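Local coordinates for thioredoxin domain-containing protein (Vibrio parahaemolyticus, PDB 2R5S), which is of unknown function but forms the tetratricopeptide-repeat part of a longer thioredoxin-domain protein that may act as a protein-disulfide reductase, at residues A[39-50]-A[62-72]; A[107-115]-A[127-135]. All blocks are in the same frame, centred on the assembly; numbering follows the deposited sequence.

Contact 1: A[39-50]-A[62-72]; sequences RGDVKLAKADCL and LLATIPLEYQD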
ATOM      1  N   ARG A  39      -4.755 -22.367  -0.945  1.00 54.42           N
ATOM      2  CA  ARG A  39      -4.484 -23.068  -2.194  1.00 53.73           C
ATOM      3  C   ARG A  39      -3.471 -22.226  -2.962  1.00 54.16           C
ATOM      4  O   ARG A  39      -3.563 -21.010  -2.984  1.00 55.38           O
ATOM      5  CB  ARG A  39      -5.761 -23.282  -2.995  1.00 53.52           C
ATOM      6  CG  ARG A  39      -5.795 -24.603  -3.722  1.00 52.22           C
ATOM      7  CD  ARG A  39      -7.192 -24.788  -4.320  1.00 48.48           C
ATOM      8  NE  ARG A  39      -7.338 -24.087  -5.592  1.00 45.82           N
ATOM      9  CZ  ARG A  39      -8.409 -24.221  -6.367  1.00 50.36           C
ATOM     10  NH1 ARG A  39      -8.480 -23.589  -7.559  1.00 48.52           N
ATOM     11  NH2 ARG A  39      -9.420 -24.990  -5.952  1.00 42.84           N
ATOM     12  N   GLY A  40      -2.485 -22.851  -3.574  1.00 53.95           N
ATOM     13  CA  GLY A  40      -1.381 -22.089  -4.105  1.00 52.87           C
ATOM     14  C   GLY A  40      -1.833 -21.181  -5.261  1.00 53.07           C
ATOM     15  O   GLY A  40      -1.148 -20.218  -5.550  1.00 53.28           O
ATOM     16  N   ASP A  41      -2.947 -21.459  -5.930  1.00 53.10           N
ATOM     17  CA  ASP A  41      -3.357 -20.577  -7.082  1.00 52.59           C
ATOM     18  C   ASP A  41      -4.078 -19.351  -6.511  1.00 53.10           C
ATOM     19  O   ASP A  41      -3.980 -18.280  -7.058  1.00 52.09           O
ATOM     20  CB  ASP A  41      -4.224 -21.294  -8.140  1.00 52.63           C
ATOM     21  CG  ASP A  41      -5.492 -21.967  -7.575  1.00 54.32           C
ATOM     22  OD1 ASP A  41      -5.591 -22.261  -6.382  1.00 55.52           O
ATOM     23  OD2 ASP A  41      -6.413 -22.258  -8.356  1.00 56.52           O
ATOM     24  N   VAL A  42      -4.709 -19.504  -5.319  1.00 52.67           N
ATOM     25  CA  VAL A  42      -5.441 -18.413  -4.692  0.50 51.06           C
ATOM     26  C   VAL A  42      -4.438 -17.448  -4.110  1.00 52.02           C
ATOM     27  O   VAL A  42      -4.595 -16.221  -4.280  1.00 52.59           O
ATOM     28  CB  VAL A  42      -6.535 -18.871  -3.688  0.50 50.48           C
ATOM     29  CG1 VAL A  42      -7.200 -17.682  -3.046  0.50 45.98           C
ATOM     30  CG2 VAL A  42      -7.609 -19.610  -4.431  0.50 48.46           C
ATOM     31  N   LYS A  43      -3.380 -17.979  -3.497  1.00 51.23           N
ATOM     32  CA  LYS A  43      -2.208 -17.193  -3.140  1.00 51.29           C
ATOM     33  C   LYS A  43      -1.608 -16.372  -4.224  1.00 52.00           C
ATOM     34  O   LYS A  43      -1.338 -15.232  -4.005  1.00 54.27           O
ATOM     35  CB  LYS A  43      -1.073 -18.088  -2.575  1.00 51.49           C
ATOM     36  CG  LYS A  43      -1.429 -18.602  -1.170  1.00 47.69           C
ATOM     37  CD  LYS A  43      -0.206 -19.447  -0.654  1.00 49.89           C
ATOM     38  CE  LYS A  43      -0.328 -19.738   0.846  1.00 52.74           C
ATOM     39  NZ  LYS A  43       0.860 -20.645   1.195  1.00 59.57           N
ATOM     40  N   LEU A  44      -1.391 -16.922  -5.385  1.00 53.11           N
ATOM     41  CA  LEU A  44      -0.879 -16.087  -6.471  1.00 55.71           C
ATOM     42  C   LEU A  44      -1.842 -14.927  -6.731  1.00 55.91           C
ATOM     43  O   LEU A  44      -1.461 -13.797  -6.652  1.00 58.51           O
ATOM     44  CB  LEU A  44      -0.665 -16.923  -7.747  1.00 54.97           C
ATOM     45  CG  LEU A  44       0.594 -17.777  -7.973  1.00 60.07           C
ATOM     46  CD1 LEU A  44       1.675 -17.562  -6.914  1.00 56.37           C
ATOM     47  CD2 LEU A  44       0.296 -19.239  -8.217  1.00 61.10           C
ATOM     48  N   ALA A  45      -3.086 -15.212  -7.071  1.00 57.17           N
ATOM     49  CA  ALA A  45      -4.205 -14.210  -7.124  1.00 55.92           C
ATOM     50  C   ALA A  45      -4.078 -13.101  -6.063  1.00 54.94           C
ATOM     51  O   ALA A  45      -4.114 -11.920  -6.373  1.00 55.63           O
ATOM     52  CB  ALA A  45      -5.588 -14.950  -6.920  1.00 52.60           C
ATOM     53  N   LYS A  46      -3.971 -13.507  -4.803  1.00 55.01           N
ATOM     54  CA  LYS A  46      -3.955 -12.578  -3.669  1.00 54.15           C
ATOM     55  C   LYS A  46      -2.665 -11.728  -3.749  1.00 54.41           C
ATOM     56  O   LYS A  46      -2.716 -10.488  -3.611  1.00 54.23           O
ATOM     57  CB  LYS A  46      -4.090 -13.353  -2.337  1.00 53.93           C
ATOM     58  CG  LYS A  46      -3.869 -12.496  -1.094  1.00 55.02           C
ATOM     59  CD  LYS A  46      -4.309 -13.210   0.228  1.00 54.07           C
ATOM     60  CE  LYS A  46      -4.343 -12.300   1.439  1.00 56.64           C
ATOM     61  NZ  LYS A  46      -4.187 -13.034   2.829  1.00 59.52           N
ATOM     62  N   ALA A  47      -1.542 -12.372  -4.101  1.00 54.08           N
ATOM     63  CA  ALA A  47      -0.257 -11.685  -4.290  1.00 52.49           C
ATOM     64  C   ALA A  47      -0.360 -10.634  -5.359  1.00 53.43           C
ATOM     65  O   ALA A  47       0.102  -9.546  -5.155  1.00 54.69           O
ATOM     66  CB  ALA A  47       0.786 -12.643  -4.636  1.00 52.40           C
ATOM     67  N   ASP A  48      -0.955 -10.968  -6.508  1.00 52.75           N
ATOM     68  CA  ASP A  48      -1.143 -10.017  -7.596  1.00 54.69           C
ATOM     69  C   ASP A  48      -1.995  -8.868  -7.086  1.00 55.21           C
ATOM     70  O   ASP A  48      -1.773  -7.748  -7.473  1.00 55.67           O
ATOM     71  CB  ASP A  48      -1.852 -10.739  -8.731  1.00 53.87           C
ATOM     72  CG  ASP A  48      -1.987  -9.922  -9.946  1.00 58.82           C
ATOM     73  OD1 ASP A  48      -1.176  -9.019 -10.169  1.00 67.27           O
ATOM     74  OD2 ASP A  48      -2.897 -10.227 -10.751  1.00 63.51           O
ATOM     75  N   CYS A  49      -2.979  -9.149  -6.218  1.00 54.22           N
ATOM     76  CA  CYS A  49      -3.859  -8.099  -5.767  1.00 55.46           C
ATOM     77  C   CYS A  49      -3.111  -7.135  -4.807  1.00 56.44           C
ATOM     78  O   CYS A  49      -3.289  -5.882  -4.827  1.00 57.84           O
ATOM     79  CB  CYS A  49      -5.111  -8.700  -5.103  1.00 54.98           C
ATOM     80  SG  CYS A  49      -6.314  -9.401  -6.259  1.00 58.36           S
ATOM     81  N   LEU A  50      -2.272  -7.697  -3.964  1.00 55.66           N
ATOM     82  CA  LEU A  50      -1.571  -6.878  -2.991  1.00 56.67           C
ATOM     83  C   LEU A  50      -0.655  -5.883  -3.755  1.00 57.80           C
ATOM     84  O   LEU A  50      -0.597  -4.660  -3.500  1.00 58.64           O
ATOM     85  CB  LEU A  50      -0.774  -7.775  -2.060  1.00 54.26           C
ATOM     86  CG  LEU A  50      -1.659  -8.629  -1.192  1.00 55.76           C
ATOM     87  CD1 LEU A  50      -0.809  -9.627  -0.387  1.00 56.34           C
ATOM     88  CD2 LEU A  50      -2.423  -7.714  -0.240  1.00 55.21           C
ATOM     89  N   LEU A  62       3.651 -12.813   1.505  1.00 56.16           N
ATOM     90  CA  LEU A  62       2.837 -13.861   0.850  1.00 55.69           C
ATOM     91  C   LEU A  62       3.613 -14.642  -0.187  1.00 54.21           C
ATOM     92  O   LEU A  62       3.633 -15.875  -0.145  1.00 54.43           O
ATOM     93  CB  LEU A  62       1.559 -13.348   0.152  1.00 54.48           C
ATOM     94  CG  LEU A  62       0.679 -14.468  -0.392  1.00 51.23           C
ATOM     95  CD1 LEU A  62       0.242 -15.397   0.776  1.00 52.31           C
ATOM     96  CD2 LEU A  62      -0.516 -13.831  -1.021  1.00 57.24           C
ATOM     97  N   LEU A  63       4.210 -13.950  -1.133  1.00 54.26           N
ATOM     98  CA  LEU A  63       5.053 -14.677  -2.137  1.00 54.20           C
ATOM     99  C   LEU A  63       6.076 -15.641  -1.613  1.00 53.83           C
ATOM    100  O   LEU A  63       6.399 -16.571  -2.294  1.00 53.41           O
ATOM    101  CB  LEU A  63       5.733 -13.732  -3.060  1.00 54.86           C
ATOM    102  CG  LEU A  63       4.700 -13.018  -3.921  1.00 54.03           C
ATOM    103  CD1 LEU A  63       5.385 -11.888  -4.537  1.00 56.39           C
ATOM    104  CD2 LEU A  63       4.219 -13.975  -4.967  1.00 57.05           C
ATOM    105  N   ALA A  64       6.549 -15.443  -0.389  1.00 55.13           N
ATOM    106  CA  ALA A  64       7.590 -16.282   0.237  1.00 55.87           C
ATOM    107  C   ALA A  64       7.063 -17.618   0.734  1.00 57.26           C
ATOM    108  O   ALA A  64       7.841 -18.499   1.149  1.00 56.27           O
ATOM    109  CB  ALA A  64       8.210 -15.537   1.407  1.00 57.29           C
ATOM    110  N   THR A  65       5.736 -17.769   0.735  1.00 57.82           N
ATOM    111  CA  THR A  65       5.096 -19.039   1.109  1.00 58.03           C
ATOM    112  C   THR A  65       4.555 -19.808  -0.142  1.00 57.99           C
ATOM    113  O   THR A  65       3.769 -20.745  -0.003  1.00 58.08           O
ATOM    114  CB  THR A  65       3.858 -18.788   2.054  1.00 59.22           C
ATOM    115  OG1 THR A  65       2.784 -18.205   1.266  1.00 60.53           O
ATOM    116  CG2 THR A  65       4.203 -17.888   3.246  1.00 54.57           C
ATOM    117  N   ILE A  66       4.904 -19.390  -1.355  1.00 57.66           N
ATOM    118  CA  ILE A  66       4.341 -20.088  -2.512  1.00 56.54           C
ATOM    119  C   ILE A  66       5.249 -21.299  -2.595  1.00 56.50           C
ATOM    120  O   ILE A  66       6.471 -21.070  -2.687  1.00 57.15           O
ATOM    121  CB  ILE A  66       4.557 -19.350  -3.791  1.00 55.97           C
ATOM    122  CG1 ILE A  66       4.011 -17.940  -3.669  1.00 58.90           C
ATOM    123  CG2 ILE A  66       3.877 -20.139  -4.986  1.00 55.43           C
ATOM    124  CD1 ILE A  66       2.512 -17.858  -3.690  1.00 56.01           C
ATOM    125  N   PRO A  67       4.684 -22.556  -2.602  1.00 55.35           N
ATOM    126  CA  PRO A  67       5.503 -23.788  -2.675  1.00 54.18           C
ATOM    127  C   PRO A  67       6.008 -23.974  -4.093  1.00 54.39           C
ATOM    128  O   PRO A  67       5.501 -23.351  -5.032  1.00 53.66           O
ATOM    129  CB  PRO A  67       4.510 -24.916  -2.362  1.00 54.33           C
ATOM    130  CG  PRO A  67       3.249 -24.297  -1.934  1.00 53.85           C
ATOM    131  CD  PRO A  67       3.246 -22.887  -2.565  1.00 54.74           C
ATOM    132  N   LEU A  68       6.956 -24.872  -4.262  1.00 53.42           N
ATOM    133  CA  LEU A  68       7.653 -25.017  -5.535  1.00 54.11           C
ATOM    134  C   LEU A  68       6.770 -25.357  -6.760  1.00 53.97           C
ATOM    135  O   LEU A  68       6.890 -24.732  -7.851  1.00 53.92           O
ATOM    136  CB  LEU A  68       8.722 -26.069  -5.345  1.00 54.00           C
ATOM    137  CG  LEU A  68       9.776 -26.034  -6.413  1.00 53.93           C
ATOM    138  CD1 LEU A  68      10.621 -24.805  -6.240  1.00 57.27           C
ATOM    139  CD2 LEU A  68      10.640 -27.300  -6.301  1.00 58.16           C
ATOM    140  N   GLU A  69       5.895 -26.348  -6.568  1.00 53.71           N
ATOM    141  CA  GLU A  69       4.942 -26.780  -7.587  1.00 53.97           C
ATOM    142  C   GLU A  69       4.051 -25.661  -8.137  1.00 53.77           C
ATOM    143  O   GLU A  69       3.375 -25.858  -9.146  1.00 52.56           O
ATOM    144  CB  GLU A  69       4.072 -27.921  -7.063  1.00 53.45           C
ATOM    145  CG  GLU A  69       3.190 -27.610  -5.867  1.00 54.55           C
ATOM    146  CD  GLU A  69       3.842 -28.027  -4.530  1.00 53.33           C
ATOM    147  OE1 GLU A  69       5.075 -28.086  -4.459  1.00 55.26           O
ATOM    148  OE2 GLU A  69       3.130 -28.320  -3.554  1.00 56.62           O
ATOM    149  N   TYR A  70       4.042 -24.506  -7.459  1.00 54.78           N
ATOM    150  CA  TYR A  70       3.306 -23.325  -7.923  1.00 55.92           C
ATOM    151  C   TYR A  70       4.129 -22.148  -8.413  1.00 57.45           C
ATOM    152  O   TYR A  70       3.547 -21.124  -8.826  1.00 58.04           O
ATOM    153  CB  TYR A  70       2.359 -22.831  -6.861  1.00 54.84           C
ATOM    154  CG  TYR A  70       1.103 -23.654  -6.683  1.00 53.38           C
ATOM    155  CD1 TYR A  70       0.059 -23.593  -7.623  1.00 49.55           C
ATOM    156  CD2 TYR A  70       0.965 -24.499  -5.582  1.00 52.27           C
ATOM    157  CE1 TYR A  70      -1.087 -24.341  -7.476  1.00 46.46           C
ATOM    158  CE2 TYR A  70      -0.184 -25.244  -5.404  1.00 51.00           C
ATOM    159  CZ  TYR A  70      -1.210 -25.131  -6.345  1.00 54.64           C
ATOM    160  OH  TYR A  70      -2.358 -25.858  -6.154  1.00 58.12           O
ATOM    161  N   GLN A  71       5.450 -22.300  -8.343  1.00 58.03           N
ATOM    162  CA  GLN A  71       6.435 -21.308  -8.795  1.00 58.13           C
ATOM    163  C   GLN A  71       6.443 -21.214 -10.292  1.00 58.97           C
ATOM    164  O   GLN A  71       7.393 -21.552 -11.016  1.00 59.52           O
ATOM    165  CB  GLN A  71       7.823 -21.517  -8.166  1.00 57.01           C
ATOM    166  CG  GLN A  71       7.774 -21.052  -6.657  1.00 56.69           C
ATOM    167  CD  GLN A  71       9.059 -21.294  -5.893  1.00 56.34           C
ATOM    168  OE1 GLN A  71      10.120 -21.560  -6.489  1.00 56.32           O
ATOM    169  NE2 GLN A  71       8.971 -21.219  -4.564  1.00 52.86           N
ATOM    170  N   ASP A  72       5.307 -20.697 -10.677  1.00 59.50           N
ATOM    171  CA  ASP A  72       4.771 -20.482 -11.979  1.00 60.46           C
ATOM    172  C   ASP A  72       5.434 -19.395 -12.773  1.00 59.86           C
ATOM    173  O   ASP A  72       6.172 -18.563 -12.238  1.00 60.89           O
ATOM    174  CB  ASP A  72       3.408 -19.827 -11.671  1.00 60.43           C
ATOM    175  CG  ASP A  72       2.335 -20.397 -12.435  1.00 63.02           C
ATOM    176  OD1 ASP A  72       2.612 -21.306 -13.248  1.00 67.20           O
ATOM    177  OD2 ASP A  72       1.206 -19.948 -12.213  1.00 67.65           O
TER

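Contact 2: A[107-115]-A[127-135]; sequences NFELACELA and ALELLWNIL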
ATOM      1  N   ASN A 107       9.798  23.007   7.804  1.00 56.18           N
ATOM      2  CA  ASN A 107       9.306  23.259   6.442  1.00 55.48           C
ATOM      3  C   ASN A 107       8.235  22.268   6.038  1.00 55.48           C
ATOM      4  O   ASN A 107       8.540  21.209   5.501  1.00 56.06           O
ATOM      5  CB  ASN A 107      10.478  23.216   5.414  1.00 55.37           C
ATOM      6  CG  ASN A 107      10.050  23.612   4.005  1.00 53.29           C
ATOM      7  OD1 ASN A 107       8.896  23.400   3.615  1.00 49.86           O
ATOM      8  ND2 ASN A 107      10.990  24.178   3.222  1.00 50.04           N
ATOM      9  N   PHE A 108       6.973  22.624   6.291  1.00 56.20           N
ATOM     10  CA  PHE A 108       5.824  21.720   6.102  1.00 54.73           C
ATOM     11  C   PHE A 108       5.613  21.398   4.643  1.00 54.45           C
ATOM     12  O   PHE A 108       5.197  20.317   4.319  1.00 54.75           O
ATOM     13  CB  PHE A 108       4.537  22.310   6.702  1.00 53.82           C
ATOM     14  CG  PHE A 108       4.542  22.343   8.232  1.00 54.74           C
ATOM     15  CD1 PHE A 108       5.303  21.423   8.950  1.00 53.29           C
ATOM     16  CD2 PHE A 108       3.824  23.296   8.926  1.00 51.86           C
ATOM     17  CE1 PHE A 108       5.332  21.438  10.372  1.00 54.96           C
ATOM     18  CE2 PHE A 108       3.841  23.327  10.336  1.00 59.94           C
ATOM     19  CZ  PHE A 108       4.596  22.387  11.063  1.00 56.59           C
ATOM     20  N   GLU A 109       5.891  22.355   3.772  1.00 54.13           N
ATOM     21  CA  GLU A 109       5.716  22.176   2.339  1.00 54.54           C
ATOM     22  C   GLU A 109       6.687  21.105   1.719  1.00 54.97           C
ATOM     23  O   GLU A 109       6.381  20.470   0.693  1.00 54.26           O
ATOM     24  CB  GLU A 109       5.853  23.543   1.642  1.00 53.53           C
ATOM     25  CG  GLU A 109       5.833  23.420   0.114  1.00 57.10           C
ATOM     26  CD  GLU A 109       6.139  24.715  -0.654  1.00 54.12           C
ATOM     27  OE1 GLU A 109       5.671  25.793  -0.250  1.00 56.65           O
ATOM     28  OE2 GLU A 109       6.851  24.629  -1.665  1.00 53.76           O
ATOM     29  N   LEU A 110       7.856  20.936   2.330  1.00 55.27           N
ATOM     30  CA  LEU A 110       8.807  19.887   1.925  1.00 55.48           C
ATOM     31  C   LEU A 110       8.306  18.526   2.365  1.00 54.52           C
ATOM     32  O   LEU A 110       8.581  17.510   1.728  1.00 54.54           O
ATOM     33  CB  LEU A 110      10.157  20.093   2.593  1.00 55.75           C
ATOM     34  CG  LEU A 110      11.251  20.593   1.657  1.00 57.35           C
ATOM     35  CD1 LEU A 110      12.353  21.115   2.561  1.00 57.68           C
ATOM     36  CD2 LEU A 110      11.705  19.393   0.795  1.00 58.12           C
ATOM     37  N   ALA A 111       7.581  18.532   3.465  1.00 53.82           N
ATOM     38  CA  ALA A 111       7.077  17.308   4.039  1.00 54.42           C
ATOM     39  C   ALA A 111       5.979  16.764   3.164  1.00 54.17           C
ATOM     40  O   ALA A 111       6.008  15.581   2.817  1.00 54.69           O
ATOM     41  CB  ALA A 111       6.658  17.490   5.482  1.00 53.41           C
ATOM     42  N   CYS A 112       5.075  17.641   2.731  1.00 54.74           N
ATOM     43  CA  CYS A 112       4.027  17.296   1.768  1.00 54.67           C
ATOM     44  C   CYS A 112       4.597  16.680   0.511  1.00 53.79           C
ATOM     45  O   CYS A 112       4.104  15.666   0.047  1.00 55.51           O
ATOM     46  CB  CYS A 112       3.131  18.511   1.478  1.00 54.65           C
ATOM     47  SG  CYS A 112       2.024  18.883   2.923  1.00 59.96           S
ATOM     48  N   GLU A 113       5.645  17.282  -0.036  1.00 53.13           N
ATOM     49  CA  GLU A 113       6.345  16.783  -1.275  1.00 51.46           C
ATOM     50  C   GLU A 113       7.077  15.424  -0.985  1.00 50.50           C
ATOM     51  O   GLU A 113       6.962  14.461  -1.732  1.00 48.60           O
ATOM     52  CB  GLU A 113       7.414  17.751  -1.662  1.00 50.38           C
ATOM     53  CG  GLU A 113       7.048  19.196  -1.836  1.00 54.89           C
ATOM     54  CD  GLU A 113       8.239  19.981  -2.454  1.00 61.47           C
ATOM     55  OE1 GLU A 113       8.456  21.147  -2.057  1.00 63.47           O
ATOM     56  OE2 GLU A 113       8.986  19.403  -3.310  1.00 61.79           O
ATOM     57  N   LEU A 114       7.836  15.358   0.105  1.00 48.72           N
ATOM     58  CA  LEU A 114       8.433  14.066   0.485  1.00 50.19           C
ATOM     59  C   LEU A 114       7.323  12.958   0.488  1.00 51.63           C
ATOM     60  O   LEU A 114       7.417  11.920  -0.235  1.00 52.73           O
ATOM     61  CB  LEU A 114       9.161  14.169   1.842  1.00 50.03           C
ATOM     62  CG  LEU A 114       9.793  12.858   2.263  1.00 50.24           C
ATOM     63  CD1 LEU A 114      10.518  12.290   1.034  1.00 47.37           C
ATOM     64  CD2 LEU A 114      10.755  12.994   3.424  1.00 47.47           C
ATOM     65  N   ALA A 115       6.216  13.246   1.185  1.00 52.07           N
ATOM     66  CA  ALA A 115       5.138  12.315   1.333  1.00 51.77           C
ATOM     67  C   ALA A 115       4.551  11.884   0.017  1.00 53.68           C
ATOM     68  O   ALA A 115       4.302  10.691  -0.131  1.00 56.30           O
ATOM     69  CB  ALA A 115       4.066  12.863   2.323  1.00 52.62           C
ATOM     70  N   ALA A 127       5.150   7.837   4.249  1.00 53.33           N
ATOM     71  CA  ALA A 127       4.379   8.992   3.807  1.00 53.11           C
ATOM     72  C   ALA A 127       3.365   9.443   4.908  1.00 54.89           C
ATOM     73  O   ALA A 127       3.379  10.584   5.339  1.00 57.11           O
ATOM     74  CB  ALA A 127       3.612   8.631   2.580  1.00 51.28           C
ATOM     75  N   LEU A 128       2.487   8.544   5.347  1.00 54.68           N
ATOM     76  CA  LEU A 128       1.413   8.887   6.263  1.00 54.03           C
ATOM     77  C   LEU A 128       1.978   9.113   7.643  1.00 54.28           C
ATOM     78  O   LEU A 128       1.392   9.860   8.435  1.00 53.72           O
ATOM     79  CB  LEU A 128       0.370   7.766   6.316  1.00 53.85           C
ATOM     80  CG  LEU A 128      -0.492   7.623   5.058  1.00 53.21           C
ATOM     81  CD1 LEU A 128      -1.123   6.235   4.868  1.00 49.81           C
ATOM     82  CD2 LEU A 128      -1.554   8.757   4.903  1.00 52.45           C
ATOM     83  N   GLU A 129       3.084   8.460   7.991  1.00 53.79           N
ATOM     84  CA  GLU A 129       3.623   8.673   9.381  1.00 53.14           C
ATOM     85  C   GLU A 129       4.295  10.051   9.377  1.00 53.55           C
ATOM     86  O   GLU A 129       4.108  10.857  10.276  1.00 51.38           O
ATOM     87  CB  GLU A 129       4.648   7.630   9.756  1.00 52.93           C
ATOM     88  CG  GLU A 129       5.446   7.960  11.047  1.00 56.14           C
ATOM     89  CD  GLU A 129       4.815   7.424  12.302  1.00 60.05           C
ATOM     90  OE1 GLU A 129       3.642   6.965  12.241  1.00 63.38           O
ATOM     91  OE2 GLU A 129       5.468   7.463  13.391  1.00 64.55           O
ATOM     92  N   LEU A 130       5.046  10.359   8.313  1.00 54.31           N
ATOM     93  CA  LEU A 130       5.577  11.717   8.174  1.00 55.14           C
ATOM     94  C   LEU A 130       4.501  12.778   8.496  1.00 54.86           C
ATOM     95  O   LEU A 130       4.683  13.626   9.376  1.00 55.11           O
ATOM     96  CB  LEU A 130       6.088  11.960   6.739  1.00 54.88           C
ATOM     97  CG  LEU A 130       7.137  13.058   6.763  1.00 54.35           C
ATOM     98  CD1 LEU A 130       8.425  12.704   7.595  1.00 52.21           C
ATOM     99  CD2 LEU A 130       7.478  13.456   5.325  1.00 49.05           C
ATOM    100  N   LEU A 131       3.386  12.713   7.781  1.00 53.94           N
ATOM    101  CA  LEU A 131       2.324  13.711   7.891  1.00 53.36           C
ATOM    102  C   LEU A 131       1.654  13.651   9.266  1.00 53.59           C
ATOM    103  O   LEU A 131       1.291  14.689   9.847  1.00 54.16           O
ATOM    104  CB  LEU A 131       1.315  13.477   6.765  1.00 53.09           C
ATOM    105  CG  LEU A 131       1.628  14.257   5.439  1.00 54.49           C
ATOM    106  CD1 LEU A 131       3.115  14.527   5.263  1.00 51.19           C
ATOM    107  CD2 LEU A 131       1.028  13.730   4.103  1.00 53.58           C
ATOM    108  N   TRP A 132       1.485  12.437   9.783  1.00 53.18           N
ATOM    109  CA  TRP A 132       0.748  12.198  10.983  1.00 52.36           C
ATOM    110  C   TRP A 132       1.464  12.965  12.075  1.00 54.02           C
ATOM    111  O   TRP A 132       0.839  13.536  12.951  1.00 54.79           O
ATOM    112  CB  TRP A 132       0.735  10.703  11.359  1.00 50.75           C
ATOM    113  CG  TRP A 132       0.231  10.495  12.825  1.00 51.03           C
ATOM    114  CD1 TRP A 132       0.956  10.055  13.934  1.00 47.85           C
ATOM    115  CD2 TRP A 132      -1.088  10.762  13.303  1.00 48.47           C
ATOM    116  NE1 TRP A 132       0.147  10.057  15.042  1.00 48.74           N
ATOM    117  CE2 TRP A 132      -1.109  10.477  14.673  1.00 47.99           C
ATOM    118  CE3 TRP A 132      -2.266  11.218  12.692  1.00 52.29           C
ATOM    119  CZ2 TRP A 132      -2.247  10.648  15.433  1.00 50.35           C
ATOM    120  CZ3 TRP A 132      -3.391  11.378  13.460  1.00 50.08           C
ATOM    121  CH2 TRP A 132      -3.383  11.109  14.793  1.00 47.79           C
ATOM    122  N   ASN A 133       2.795  12.947  12.021  1.00 55.87           N
ATOM    123  CA  ASN A 133       3.646  13.584  13.027  1.00 56.68           C
ATOM    124  C   ASN A 133       3.460  15.113  13.082  1.00 56.06           C
ATOM    125  O   ASN A 133       3.677  15.734  14.104  1.00 54.32           O
ATOM    126  CB  ASN A 133       5.098  13.203  12.771  1.00 57.73           C
ATOM    127  CG  ASN A 133       5.513  11.932  13.522  1.00 61.00           C
ATOM    128  OD1 ASN A 133       4.864  11.511  14.479  1.00 62.97           O
ATOM    129  ND2 ASN A 133       6.577  11.307  13.063  1.00 62.10           N
ATOM    130  N   ILE A 134       3.035  15.709  11.965  1.00 56.01           N
ATOM    131  CA  ILE A 134       2.751  17.142  11.910  1.00 54.75           C
ATOM    132  C   ILE A 134       1.305  17.390  12.410  1.00 55.34           C
ATOM    133  O   ILE A 134       1.050  18.267  13.226  1.00 56.85           O
ATOM    134  CB  ILE A 134       2.958  17.630  10.477  1.00 54.98           C
ATOM    135  CG1 ILE A 134       4.437  17.558  10.111  1.00 53.70           C
ATOM    136  CG2 ILE A 134       2.413  19.052  10.244  1.00 54.34           C
ATOM    137  CD1 ILE A 134       4.683  17.765   8.719  1.00 41.80           C
ATOM    138  N   LEU A 135       0.370  16.558  11.954  1.00 55.09           N
ATOM    139  CA  LEU A 135      -1.059  16.770  12.162  1.00 53.30           C
ATOM    140  C   LEU A 135      -1.504  16.652  13.584  1.00 52.87           C
ATOM    141  O   LEU A 135      -2.450  17.330  14.007  1.00 51.77           O
ATOM    142  CB  LEU A 135      -1.917  15.866  11.254  1.00 50.53           C
ATOM    143  CG  LEU A 135      -1.844  15.962   9.715  1.00 53.24           C
ATOM    144  CD1 LEU A 135      -2.549  14.758   9.098  1.00 42.48           C
ATOM    145  CD2 LEU A 135      -2.423  17.197   9.096  1.00 48.38           C
TER

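Contact 1: A[39-50]-A[62-72]
Tyr70 lies flat against the first turn of helix 40-52, its ring facing Gly40, at one end of a contact where two successive helices pack together in a tetratricopeptide-repeat region. Gly40 CA sits 3.6 Å from the ring centroid and only 11° off the ring normal, a CH-pi contact over the face. With no side chain on Gly40, the ring can come down onto the backbone itself, and Asp41 N lies over the same face. At the other end, Leu62, on helix 56-63, is a knob in a hole formed by Lys43, Lys46, Ala47 and Leu50. Its CG stands anti to the backbone N (chi1 -174°), which sends CD2 into the hole, 3.4 Å from Lys43 O, while the Lys46 chain crosses it at about a right angle. Beside it, Leu63 offers its CD2 to the methyl of Ala47. Between these ends, Leu44 and Ile66 meet methyl to methyl: the CD1 atoms are 3.3 Å apart, tighter than usual van der Waals contact. Tyr75 of helix 73-88 touches both residues, so the next helix packs over this spot. The other methyl of Leu44, CD2, comes within 3.8 Å of Tyr70 O. Polar grip comes from Lys43, whose chain runs extended past Ile66 and Leu62 to the turn after helix 56-63. There NZ donates to Thr65 OG1 and to Thr65 O, each at 3.1 Å, reaching the carbonyl from above its plane. The hydroxyl has a second bond: Thr65 OG1 donates to Leu62 O at 2.9 Å, in the carbonyl plane, and that same oxygen also accepts from Thr65 N.

Contact 2: A[107-115]-A[127-135]
Ile134 fits beside Phe108 at one end of an antiparallel helix hairpin within a tetratricopeptide-repeat region. Its CG2 rides over one face of the ring, 4.0 Å from the centroid and displaced toward the rim, while CD1 reaches past the ring to the small methyl of Ala111. The axes of segments 108-115 and 127-135 approach to 9.1 Å with 158° between their directions, and alanines provide the hollows that let them come near. Leu130 is the next bump: its CD2 lodges between Ala111 and Leu114, 3.6 Å from Ala111 O and 3.8 Å from Leu114 CD2. Leu131 then presses both of its methyls against Ala115 CB, CD1 at 3.5 Å. Where Ala115 and Ala127 come together the backbones draw closest, with their CA atoms 4.2 Å apart and Ala127 CB set against Ala115 O. No hydrogen bond crosses the interface. Leu101 of helix 92-103 touches Leu114 and Leu130 along one flank, Thr149 of helix 145-157 meets Cys112 and Leu131, and the loop residue Ala141 reaches both Phe108 and Ile134.

How the contacts relate
From the N terminus, the chain first passes through helices 9-18 and 22-30, which pack on helix 40-52, before reaching contact 1. That contact closes a short loop: eleven residues, mostly helix, separate its segments, and it joins helix 40-52 to the end of helix 56-63 and the turn leading into helix 73-88. Helices 73-88 and 92-103 then carry the chain across to contact 2, which closes a loop of the same length between helices 108-120 and 124-135. The two loops follow in series, neither nesting nor crossing. Their centres are about 35 Å apart, on opposite sides of the chain's centre, and each lies in its own tetratricopeptide-repeat range.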